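Local coordinates for spherulin-4 (Aspergillus clavatus, PDB 5C5G), which is a glycoside hydrolase of the spherulin-4 family that probably cleaves galactosaminogalactan, an N-acetylgalactosamine-containing fungal polysaccharide, at residues V10-Y15 / F38-N43; L14-A19 / A239-Q244; L74-T79 / G112-E117. One frame throughout, in Å; residues are numbered along the deposited sequence.

Contact 1. Residues V10-Y15 / F38-N43; sequences VFVPLY and FTVVIN. With EDO (1,2-ethanediol), chain B; EDO (1,2-ethanediol), chain C.
Tyr15 and Asn43 meet just beyond the C-terminal ends of strands 9-13 and 38-42, which run parallel in register as the first two strands of the TIM barrel. Tyr15 CB sets the ring beside the backbone N, with CG anti to the carbonyl carbon (chi1 -51°), and the ring turns back over the strand ends. CD1 rests 3.6 Å from Asn43 CB; further out, CE1 also touches Val41 CG1, which lies at the ring edge. Asn43 ND2 sits over the centre of one ring face, 3.8 Å above the plane, with the amide turned almost perpendicular to it. Pro13 C lies against the opposite face, toward the rim. CE2 and CZ run alongside O2 of a 1,2-ethanediol, CE2 at 3.5 Å, and at the tip Tyr15 OH shares a 2.7 Å hydrogen bond with that same oxygen. The Asn43 amide is held from its other end by Gly47 N, which bonds to OD1. Val41 CG2 touches Phe11 CZ at 3.8 Å inside the barrel, while Val10 CB packs on Phe38 CD2 on the outer face, next to helices 24-32 and 245-252. The backbone ladder ends with Leu14 N donating to Val41 O at 3.0 Å; beyond it a water bridges Leu14 O and Asn43 N. Asn43 and Val41 thus probably steady the phenol of Tyr15, an N-acetylgalactosamine-site residue, whose hydroxyl here meets a likely crystallisation diol.

Contact 2. Residues L14-A19 / A239-Q244; sequences LYVYPA and AGFGGQ. With EDO (1,2-ethanediol), chain C; EDO (1,2-ethanediol), chain B.
Two loops at the C-terminal end of the TIM barrel meet here, that following strand 9-13 and that following strand 227-230, and so the seam between the first and last strands is bridged near the surface. Val16 reaches across: with CG1 anti to the backbone N (chi1 179°), CG2 is turned to the other loop, 3.5 Å from Ala239 C, and also touches Gly240 N. The same methyl approaches Phe241 CE1 obliquely, and Leu14 CD1 comes to 4.1 Å from Phe241 CZ, making a small apolar cluster that Pro25 and Leu26 of helix 24-32 extend. Ala239 in turn sets CB 3.4 Å from Tyr15 O, and its CA makes a CA-H...O contact with that oxygen. No direct hydrogen bond joins the two loops. Instead, a water accepts from Tyr17 N and donates to Ala239 O, while Val16 O is bonded by Trp23 NE1 from its own side. A 1,2-ethanediol lies against the cluster, its C2 at 3.4 Å from Phe241 CE2, and its O2 donates to Gly240 O over 3.1 Å.

Contact 3. Residues L74-T79 / G112-E117; sequences LGYVAT and GIFFDE
Leu74 lays CD2 against the backbone of Gly112, 3.7 Å from its CA, while its CB meets Phe114 CB. Gly75 follows with both polar backbone atoms engaged: N donates to Gly112 O, and O accepts from Phe114 N, a donor lying well above the carbonyl plane. Ile113 CG2 lies 3.5 Å from Gly75 O, and its CD1 lies on the side where Gly75 has no side chain. Tyr76 extends with CG anti to the backbone N (chi1 177°), which carries the ring along the barrel interior past Phe114; CD2 of Tyr76 and CD2 of Phe114 approach to 3.7 Å, the ring planes inclined at 37°. Its hydroxyl then donates to the anti lone pair of Asp116 OD2 over 2.6 Å, and also accepts from a water. These are parallel neighbours in the TIM barrel, strands 71-78 and 112-116, joined through helix 86-103 as a beta-alpha-beta crossover, and Tyr76 and Asp116 both belong to the N-acetylgalactosamine site. The short bond fixes the phenol and one carboxylate oxygen relative to each other, while Asp116 OD1 has weak bonds from Asn152 ND2 and Glu117 N. Val77 faces outward, its CG2 3.7 Å from Ile113 CG2 and its CB near Phe115 CD1, beneath helix 86-103; its N donates to Phe114 O and its O accepts from Asp116 N. Ala78 CB faces inward and touches Glu117 OE1, an oxygen that accepts from Thr80 N. Thr79 closes the ladder with N bonded to Asp116 O at 3.0 Å, and its CG2 crosses to Phe115 CD1 at 3.8 Å.

All three contacts belong to one eight-stranded TIM barrel. Contacts 1 and 3, with centres about 11 Å apart, are two separate beta-alpha-beta pairings, of the first and second and of the third and fourth strands. Strands 38-42 and 71-78 are neighbours, so the two pairs form a continuous four-stranded part of the wall. Contact 2 starts from the same chain segment as contact 1, centres about 10 Å apart, but joins the loop after the first strand to that after the last; contact 3 falls between its segments in sequence, centres about 18 Å apart. Tyr15, in the loop after the first strand, packs on Phe114 and Tyr76, placing it beside the site residues Tyr76 and Asp116.

Contact 1. Residues V10-Y15 / F38-N43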
loop_
_atom_site.group_PDB
_atom_site.type_symbol
_atom_site.label_atom_id
_atom_site.label_comp_id
_atom_site.label_asym_id
_atom_site.label_seq_id
_atom_site.Cartn_x
_atom_site.Cartn_y
_atom_site.Cartn_z
ATOM N N VAL A 10 -5.789 4.158 -5.420
ATOM C CA VAL A 10 -4.383 4.349 -5.731
ATOM C C VAL A 10 -3.559 3.918 -4.516
ATOM O O VAL A 10 -3.707 4.481 -3.427
ATOM C CB VAL A 10 -4.082 5.813 -6.105
ATOM C CG1 VAL A 10 -2.596 6.028 -6.277
ATOM C CG2 VAL A 10 -4.831 6.200 -7.382
ATOM N N PHE A 11 -2.732 2.899 -4.703
ATOM C CA PHE A 11 -1.850 2.406 -3.650
ATOM C C PHE A 11 -0.512 3.105 -3.808
ATOM O O PHE A 11 0.037 3.146 -4.914
ATOM C CB PHE A 11 -1.689 0.911 -3.806
ATOM C CG PHE A 11 -0.848 0.296 -2.760
ATOM C CD1 PHE A 11 -1.340 0.092 -1.485
ATOM C CD2 PHE A 11 0.441 -0.067 -3.032
ATOM C CE1 PHE A 11 -0.543 -0.478 -0.511
ATOM C CE2 PHE A 11 1.236 -0.630 -2.065
ATOM C CZ PHE A 11 0.745 -0.829 -0.810
ATOM N N VAL A 12 0.008 3.675 -2.730
ATOM C CA VAL A 12 1.219 4.489 -2.795
ATOM C C VAL A 12 2.225 3.999 -1.764
ATOM O O VAL A 12 2.069 4.277 -0.567
ATOM C CB VAL A 12 0.932 5.977 -2.539
ATOM C CG1 VAL A 12 2.162 6.814 -2.885
ATOM C CG2 VAL A 12 -0.280 6.447 -3.364
ATOM N N PRO A 13 3.249 3.257 -2.200
ATOM C CA PRO A 13 4.337 2.919 -1.279
ATOM C C PRO A 13 5.241 4.130 -1.207
ATOM O O PRO A 13 6.131 4.312 -2.032
ATOM C CB PRO A 13 5.000 1.715 -1.931
ATOM C CG PRO A 13 4.607 1.778 -3.361
ATOM C CD PRO A 13 3.432 2.661 -3.535
ATOM N N LEU A 14 4.982 4.996 -0.242
ATOM C CA LEU A 14 5.581 6.321 -0.215
ATOM C C LEU A 14 6.878 6.279 0.564
ATOM O O LEU A 14 6.977 6.783 1.686
ATOM C CB LEU A 14 4.602 7.339 0.379
ATOM C CG LEU A 14 5.040 8.799 0.326
ATOM C CD1 LEU A 14 5.164 9.256 -1.113
ATOM C CD2 LEU A 14 4.068 9.679 1.070
ATOM N N TYR A 15 7.878 5.645 -0.028
ATOM C CA TYR A 15 9.170 5.478 0.642
ATOM C C TYR A 15 10.120 6.568 0.144
ATOM O O TYR A 15 11.308 6.340 -0.071
ATOM C CB TYR A 15 9.754 4.073 0.420
ATOM C CG TYR A 15 8.804 2.931 0.732
ATOM C CD1 TYR A 15 7.661 3.120 1.508
ATOM C CD2 TYR A 15 9.027 1.675 0.205
ATOM C CE1 TYR A 15 6.804 2.083 1.770
ATOM C CE2 TYR A 15 8.156 0.616 0.464
ATOM C CZ TYR A 15 7.034 0.846 1.240
ATOM O OH TYR A 15 6.156 -0.187 1.483
ATOM N N PHE A 38 -6.837 7.076 -1.812
ATOM C CA PHE A 38 -5.414 6.791 -1.799
ATOM C C PHE A 38 -5.066 6.019 -0.539
ATOM O O PHE A 38 -5.398 6.442 0.569
ATOM C CB PHE A 38 -4.601 8.085 -1.816
ATOM C CG PHE A 38 -4.733 8.891 -3.082
ATOM C CD1 PHE A 38 -5.810 9.735 -3.280
ATOM C CD2 PHE A 38 -3.772 8.826 -4.059
ATOM C CE1 PHE A 38 -5.928 10.487 -4.435
ATOM C CE2 PHE A 38 -3.894 9.570 -5.222
ATOM C CZ PHE A 38 -4.967 10.407 -5.398
ATOM N N THR A 39 -4.382 4.901 -0.710
ATOM C CA THR A 39 -3.837 4.130 0.398
ATOM C C THR A 39 -2.349 4.411 0.400
ATOM O O THR A 39 -1.678 4.053 -0.570
ATOM C CB THR A 39 -4.064 2.640 0.201
ATOM O OG1 THR A 39 -5.471 2.394 0.142
ATOM C CG2 THR A 39 -3.469 1.845 1.359
ATOM N N VAL A 40 -1.831 5.040 1.447
ATOM C CA VAL A 40 -0.474 5.561 1.420
ATOM C C VAL A 40 0.323 4.917 2.540
ATOM O O VAL A 40 0.015 5.099 3.713
ATOM C CB VAL A 40 -0.502 7.080 1.571
ATOM C CG1 VAL A 40 0.913 7.648 1.594
ATOM C CG2 VAL A 40 -1.327 7.724 0.460
ATOM N N VAL A 41 1.352 4.160 2.179
ATOM C CA VAL A 41 2.191 3.518 3.182
ATOM C C VAL A 41 3.360 4.424 3.494
ATOM O O VAL A 41 4.111 4.813 2.591
ATOM C CB VAL A 41 2.741 2.185 2.684
ATOM C CG1 VAL A 41 3.550 1.517 3.767
ATOM C CG2 VAL A 41 1.599 1.279 2.212
ATOM N N ILE A 42 3.534 4.748 4.754
ATOM C CA ILE A 42 4.714 5.506 5.157
ATOM C C ILE A 42 5.625 4.593 5.973
ATOM O O ILE A 42 5.196 3.617 6.615
ATOM C CB ILE A 42 4.362 6.814 5.851
ATOM C CG1 ILE A 42 3.471 6.534 7.023
ATOM C CG2 ILE A 42 3.642 7.796 4.871
ATOM C CD1 ILE A 42 4.183 6.241 8.314
ATOM N N ASN A 43 6.901 4.913 5.925
ATOM C CA ASN A 43 7.935 3.971 6.303
ATOM C C ASN A 43 9.192 4.725 6.713
ATOM O O ASN A 43 10.121 4.860 5.933
ATOM C CB ASN A 43 8.192 3.057 5.106
ATOM C CG ASN A 43 9.199 1.997 5.379
ATOM O OD1 ASN A 43 9.593 1.770 6.525
ATOM N ND2 ASN A 43 9.636 1.323 4.327
HETATM C C1 EDO B . 4.920 -2.159 -2.171
HETATM O O1 EDO B . 4.311 -3.461 -2.190
HETATM C C2 EDO B . 6.332 -2.145 -1.589
HETATM O O2 EDO B . 6.337 -2.354 -0.168
HETATM C C1 EDO C . 5.463 6.281 -4.317
HETATM O O1 EDO C . 6.868 6.416 -4.119
HETATM C C2 EDO C . 5.027 7.415 -5.229
HETATM O O2 EDO C . 5.538 7.200 -6.544
HETATM O O HOH W 1 7.677 7.093 4.299
#

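Contact 2. Residues L14-A19 / A239-Q244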
loop_
_atom_site.group_PDB
_atom_site.type_symbol
_atom_site.label_atom_id
_atom_site.label_comp_id
_atom_site.label_asym_id
_atom_site.label_seq_id
_atom_site.Cartn_x
_atom_site.Cartn_y
_atom_site.Cartn_z
ATOM N N LEU A 14 4.982 4.996 -0.242
ATOM C CA LEU A 14 5.581 6.321 -0.215
ATOM C C LEU A 14 6.878 6.279 0.564
ATOM O O LEU A 14 6.977 6.783 1.686
ATOM C CB LEU A 14 4.602 7.339 0.379
ATOM C CG LEU A 14 5.040 8.799 0.326
ATOM C CD1 LEU A 14 5.164 9.256 -1.113
ATOM C CD2 LEU A 14 4.068 9.679 1.070
ATOM N N TYR A 15 7.878 5.645 -0.028
ATOM C CA TYR A 15 9.170 5.478 0.642
ATOM C C TYR A 15 10.120 6.568 0.144
ATOM O O TYR A 15 11.308 6.340 -0.071
ATOM C CB TYR A 15 9.754 4.073 0.420
ATOM C CG TYR A 15 8.804 2.931 0.732
ATOM C CD1 TYR A 15 7.661 3.120 1.508
ATOM C CD2 TYR A 15 9.027 1.675 0.205
ATOM C CE1 TYR A 15 6.804 2.083 1.770
ATOM C CE2 TYR A 15 8.156 0.616 0.464
ATOM C CZ TYR A 15 7.034 0.846 1.240
ATOM O OH TYR A 15 6.156 -0.187 1.483
ATOM N N VAL A 16 9.545 7.726 -0.113
ATOM C CA VAL A 16 10.242 8.954 -0.432
ATOM C C VAL A 16 10.527 9.665 0.871
ATOM O O VAL A 16 9.625 9.869 1.660
ATOM C CB VAL A 16 9.291 9.859 -1.253
ATOM C CG1 VAL A 16 9.944 11.164 -1.611
ATOM C CG2 VAL A 16 8.800 9.142 -2.518
ATOM N N TYR A 17 11.774 10.053 1.109
ATOM C CA TYR A 17 12.069 10.771 2.335
ATOM C C TYR A 17 11.393 12.159 2.305
ATOM O O TYR A 17 11.500 12.868 1.313
ATOM C CB TYR A 17 13.575 10.916 2.542
ATOM C CG TYR A 17 13.871 11.596 3.845
ATOM C CD1 TYR A 17 13.808 10.890 5.032
ATOM C CD2 TYR A 17 14.151 12.955 3.899
ATOM C CE1 TYR A 17 14.024 11.506 6.236
ATOM C CE2 TYR A 17 14.381 13.582 5.108
ATOM C CZ TYR A 17 14.315 12.847 6.271
ATOM O OH TYR A 17 14.528 13.453 7.481
ATOM N N PRO A 18 10.693 12.542 3.391
ATOM C CA PRO A 18 9.875 13.769 3.391
ATOM C C PRO A 18 10.653 15.074 3.585
ATOM O O PRO A 18 10.301 15.902 4.431
ATOM C CB PRO A 18 8.900 13.528 4.548
ATOM C CG PRO A 18 9.643 12.631 5.468
ATOM C CD PRO A 18 10.437 11.724 4.590
ATOM N N ALA A 19 11.691 15.263 2.786
ATOM C CA ALA A 19 12.326 16.564 2.703
ATOM C C ALA A 19 11.278 17.582 2.257
ATOM O O ALA A 19 10.291 17.211 1.623
ATOM C CB ALA A 19 13.458 16.523 1.717
ATOM N N ALA A 239 10.698 5.397 -4.228
ATOM C CA ALA A 239 11.348 6.535 -3.588
ATOM C C ALA A 239 11.368 7.756 -4.480
ATOM O O ALA A 239 12.097 8.712 -4.207
ATOM C CB ALA A 239 12.754 6.167 -3.151
ATOM N N GLY A 240 10.525 7.752 -5.494
ATOM C CA GLY A 240 10.386 8.887 -6.380
ATOM C C GLY A 240 9.131 8.670 -7.190
ATOM O O GLY A 240 8.539 7.590 -7.167
ATOM N N PHE A 241 8.743 9.695 -7.926
ATOM C CA PHE A 241 7.549 9.666 -8.751
ATOM C C PHE A 241 7.901 9.417 -10.197
ATOM O O PHE A 241 8.811 10.043 -10.735
ATOM C CB PHE A 241 6.783 10.979 -8.585
ATOM C CG PHE A 241 6.258 11.167 -7.196
ATOM C CD1 PHE A 241 7.033 11.763 -6.220
ATOM C CD2 PHE A 241 5.024 10.679 -6.843
ATOM C CE1 PHE A 241 6.556 11.886 -4.916
ATOM C CE2 PHE A 241 4.551 10.802 -5.555
ATOM C CZ PHE A 241 5.314 11.411 -4.596
ATOM N N GLY A 242 7.174 8.504 -10.828
ATOM C CA GLY A 242 7.414 8.184 -12.218
ATOM C C GLY A 242 7.006 9.310 -13.137
ATOM O O GLY A 242 6.214 10.188 -12.775
ATOM N N GLY A 243 7.526 9.266 -14.354
ATOM C CA GLY A 243 7.259 10.306 -15.321
ATOM C C GLY A 243 5.821 10.431 -15.773
ATOM O O GLY A 243 5.469 11.455 -16.357
ATOM N N GLN A 244 5.004 9.414 -15.515
ATOM C CA GLN A 244 3.586 9.449 -15.879
ATOM C C GLN A 244 2.695 9.292 -14.655
ATOM O O GLN A 244 1.574 8.823 -14.744
ATOM C CB GLN A 244 3.284 8.377 -16.927
ATOM C CG GLN A 244 3.982 8.702 -18.248
ATOM C CD GLN A 244 3.774 7.651 -19.302
ATOM O OE1 GLN A 244 2.642 7.364 -19.690
ATOM N NE2 GLN A 244 4.866 7.052 -19.757
HETATM C C1 EDO C . 5.463 6.281 -4.317
HETATM O O1 EDO C . 6.868 6.416 -4.119
HETATM C C2 EDO C . 5.027 7.415 -5.229
HETATM O O2 EDO C . 5.538 7.200 -6.544
HETATM C C1 EDO B . 4.920 -2.159 -2.171
HETATM O O1 EDO B . 4.311 -3.461 -2.190
HETATM C C2 EDO B . 6.332 -2.145 -1.589
HETATM O O2 EDO B . 6.337 -2.354 -0.168
HETATM O O HOH W 2 13.474 9.686 -1.663
#

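Contact 3. Residues L74-T79 / G112-E117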
loop_
_atom_site.group_PDB
_atom_site.type_symbol
_atom_site.label_atom_id
_atom_site.label_comp_id
_atom_site.label_asym_id
_atom_site.label_seq_id
_atom_site.Cartn_x
_atom_site.Cartn_y
_atom_site.Cartn_z
ATOM N N LEU A 74 -1.028 4.240 6.199
ATOM C CA LEU A 74 -0.694 2.990 6.881
ATOM C C LEU A 74 0.752 3.039 7.324
ATOM O O LEU A 74 1.619 3.531 6.599
ATOM C CB LEU A 74 -0.852 1.789 5.944
ATOM C CG LEU A 74 -2.196 1.617 5.230
ATOM C CD1 LEU A 74 -2.135 0.390 4.335
ATOM C CD2 LEU A 74 -3.344 1.474 6.181
ATOM N N GLY A 75 1.019 2.467 8.485
ATOM C CA GLY A 75 2.394 2.325 8.944
ATOM C C GLY A 75 3.029 1.029 8.452
ATOM O O GLY A 75 2.448 -0.044 8.641
ATOM N N TYR A 76 4.216 1.112 7.865
ATOM C CA TYR A 76 4.970 -0.059 7.421
ATOM C C TYR A 76 5.524 -0.840 8.609
ATOM O O TYR A 76 6.190 -0.257 9.473
ATOM C CB TYR A 76 6.128 0.412 6.536
ATOM C CG TYR A 76 7.057 -0.673 6.046
ATOM C CD1 TYR A 76 7.990 -1.255 6.894
ATOM C CD2 TYR A 76 7.041 -1.069 4.719
ATOM C CE1 TYR A 76 8.846 -2.237 6.447
ATOM C CE2 TYR A 76 7.899 -2.048 4.258
ATOM C CZ TYR A 76 8.791 -2.639 5.129
ATOM O OH TYR A 76 9.651 -3.621 4.690
ATOM N N VAL A 77 5.279 -2.148 8.631
ATOM C CA VAL A 77 5.861 -3.034 9.638
ATOM C C VAL A 77 6.365 -4.292 8.948
ATOM O O VAL A 77 5.608 -4.955 8.224
ATOM C CB VAL A 77 4.834 -3.418 10.723
ATOM C CG1 VAL A 77 5.450 -4.403 11.727
ATOM C CG2 VAL A 77 4.329 -2.178 11.450
ATOM N N ALA A 78 7.626 -4.640 9.161
ATOM C CA ALA A 78 8.187 -5.842 8.565
ATOM C C ALA A 78 7.835 -7.089 9.370
ATOM O O ALA A 78 7.807 -7.040 10.602
ATOM C CB ALA A 78 9.701 -5.717 8.473
ATOM N N THR A 79 7.598 -8.217 8.690
ATOM C CA THR A 79 7.375 -9.484 9.384
ATOM C C THR A 79 8.400 -10.558 9.053
ATOM O O THR A 79 8.368 -11.615 9.654
ATOM C CB THR A 79 5.972 -10.070 9.132
ATOM O OG1 THR A 79 5.910 -10.641 7.816
ATOM C CG2 THR A 79 4.890 -9.032 9.290
ATOM N N GLY A 112 -3.975 2.312 10.001
ATOM C CA GLY A 112 -3.779 0.897 9.827
ATOM C C GLY A 112 -2.320 0.595 9.615
ATOM O O GLY A 112 -1.457 1.463 9.754
ATOM N N ILE A 113 -2.053 -0.663 9.283
ATOM C CA ILE A 113 -0.713 -1.197 9.174
ATOM C C ILE A 113 -0.563 -1.972 7.878
ATOM O O ILE A 113 -1.454 -2.735 7.469
ATOM C CB ILE A 113 -0.394 -2.131 10.366
ATOM C CG1 ILE A 113 -0.474 -1.358 11.700
ATOM C CG2 ILE A 113 0.952 -2.798 10.209
ATOM C CD1 ILE A 113 0.551 -0.255 11.901
ATOM N N PHE A 114 0.593 -1.762 7.256
ATOM C CA PHE A 114 1.051 -2.493 6.075
ATOM C C PHE A 114 2.137 -3.456 6.529
ATOM O O PHE A 114 3.213 -3.019 6.933
ATOM C CB PHE A 114 1.613 -1.489 5.070
ATOM C CG PHE A 114 2.258 -2.098 3.859
ATOM C CD1 PHE A 114 1.509 -2.460 2.763
ATOM C CD2 PHE A 114 3.638 -2.272 3.797
ATOM C CE1 PHE A 114 2.115 -2.986 1.624
ATOM C CE2 PHE A 114 4.243 -2.788 2.658
ATOM C CZ PHE A 114 3.486 -3.142 1.580
ATOM N N PHE A 115 1.849 -4.755 6.496
ATOM C CA PHE A 115 2.787 -5.797 6.918
ATOM C C PHE A 115 3.558 -6.282 5.711
ATOM O O PHE A 115 3.000 -6.938 4.819
ATOM C CB PHE A 115 2.044 -6.957 7.556
ATOM C CG PHE A 115 1.425 -6.629 8.887
ATOM C CD1 PHE A 115 2.238 -6.455 10.008
ATOM C CD2 PHE A 115 0.059 -6.521 9.037
ATOM C CE1 PHE A 115 1.693 -6.170 11.249
ATOM C CE2 PHE A 115 -0.503 -6.226 10.282
ATOM C CZ PHE A 115 0.321 -6.057 11.396
ATOM N N ASP A 116 4.844 -5.979 5.667
ATOM C CA ASP A 116 5.690 -6.404 4.561
ATOM C C ASP A 116 6.212 -7.812 4.781
ATOM O O ASP A 116 6.351 -8.287 5.913
ATOM C CB ASP A 116 6.840 -5.425 4.360
ATOM C CG ASP A 116 7.403 -5.451 2.955
ATOM O OD1 ASP A 116 6.754 -5.993 2.026
ATOM O OD2 ASP A 116 8.514 -4.937 2.765
ATOM N N GLU A 117 6.460 -8.476 3.670
ATOM C CA GLU A 117 7.085 -9.795 3.637
ATOM C C GLU A 117 6.254 -10.846 4.334
ATOM O O GLU A 117 6.773 -11.668 5.079
ATOM C CB GLU A 117 8.471 -9.769 4.291
ATOM C CG GLU A 117 9.382 -8.667 3.805
ATOM C CD GLU A 117 10.533 -8.373 4.776
ATOM O OE1 GLU A 117 10.331 -8.382 6.024
ATOM O OE2 GLU A 117 11.645 -8.121 4.277
HETATM O O HOH W 3 11.996 -5.072 5.510
#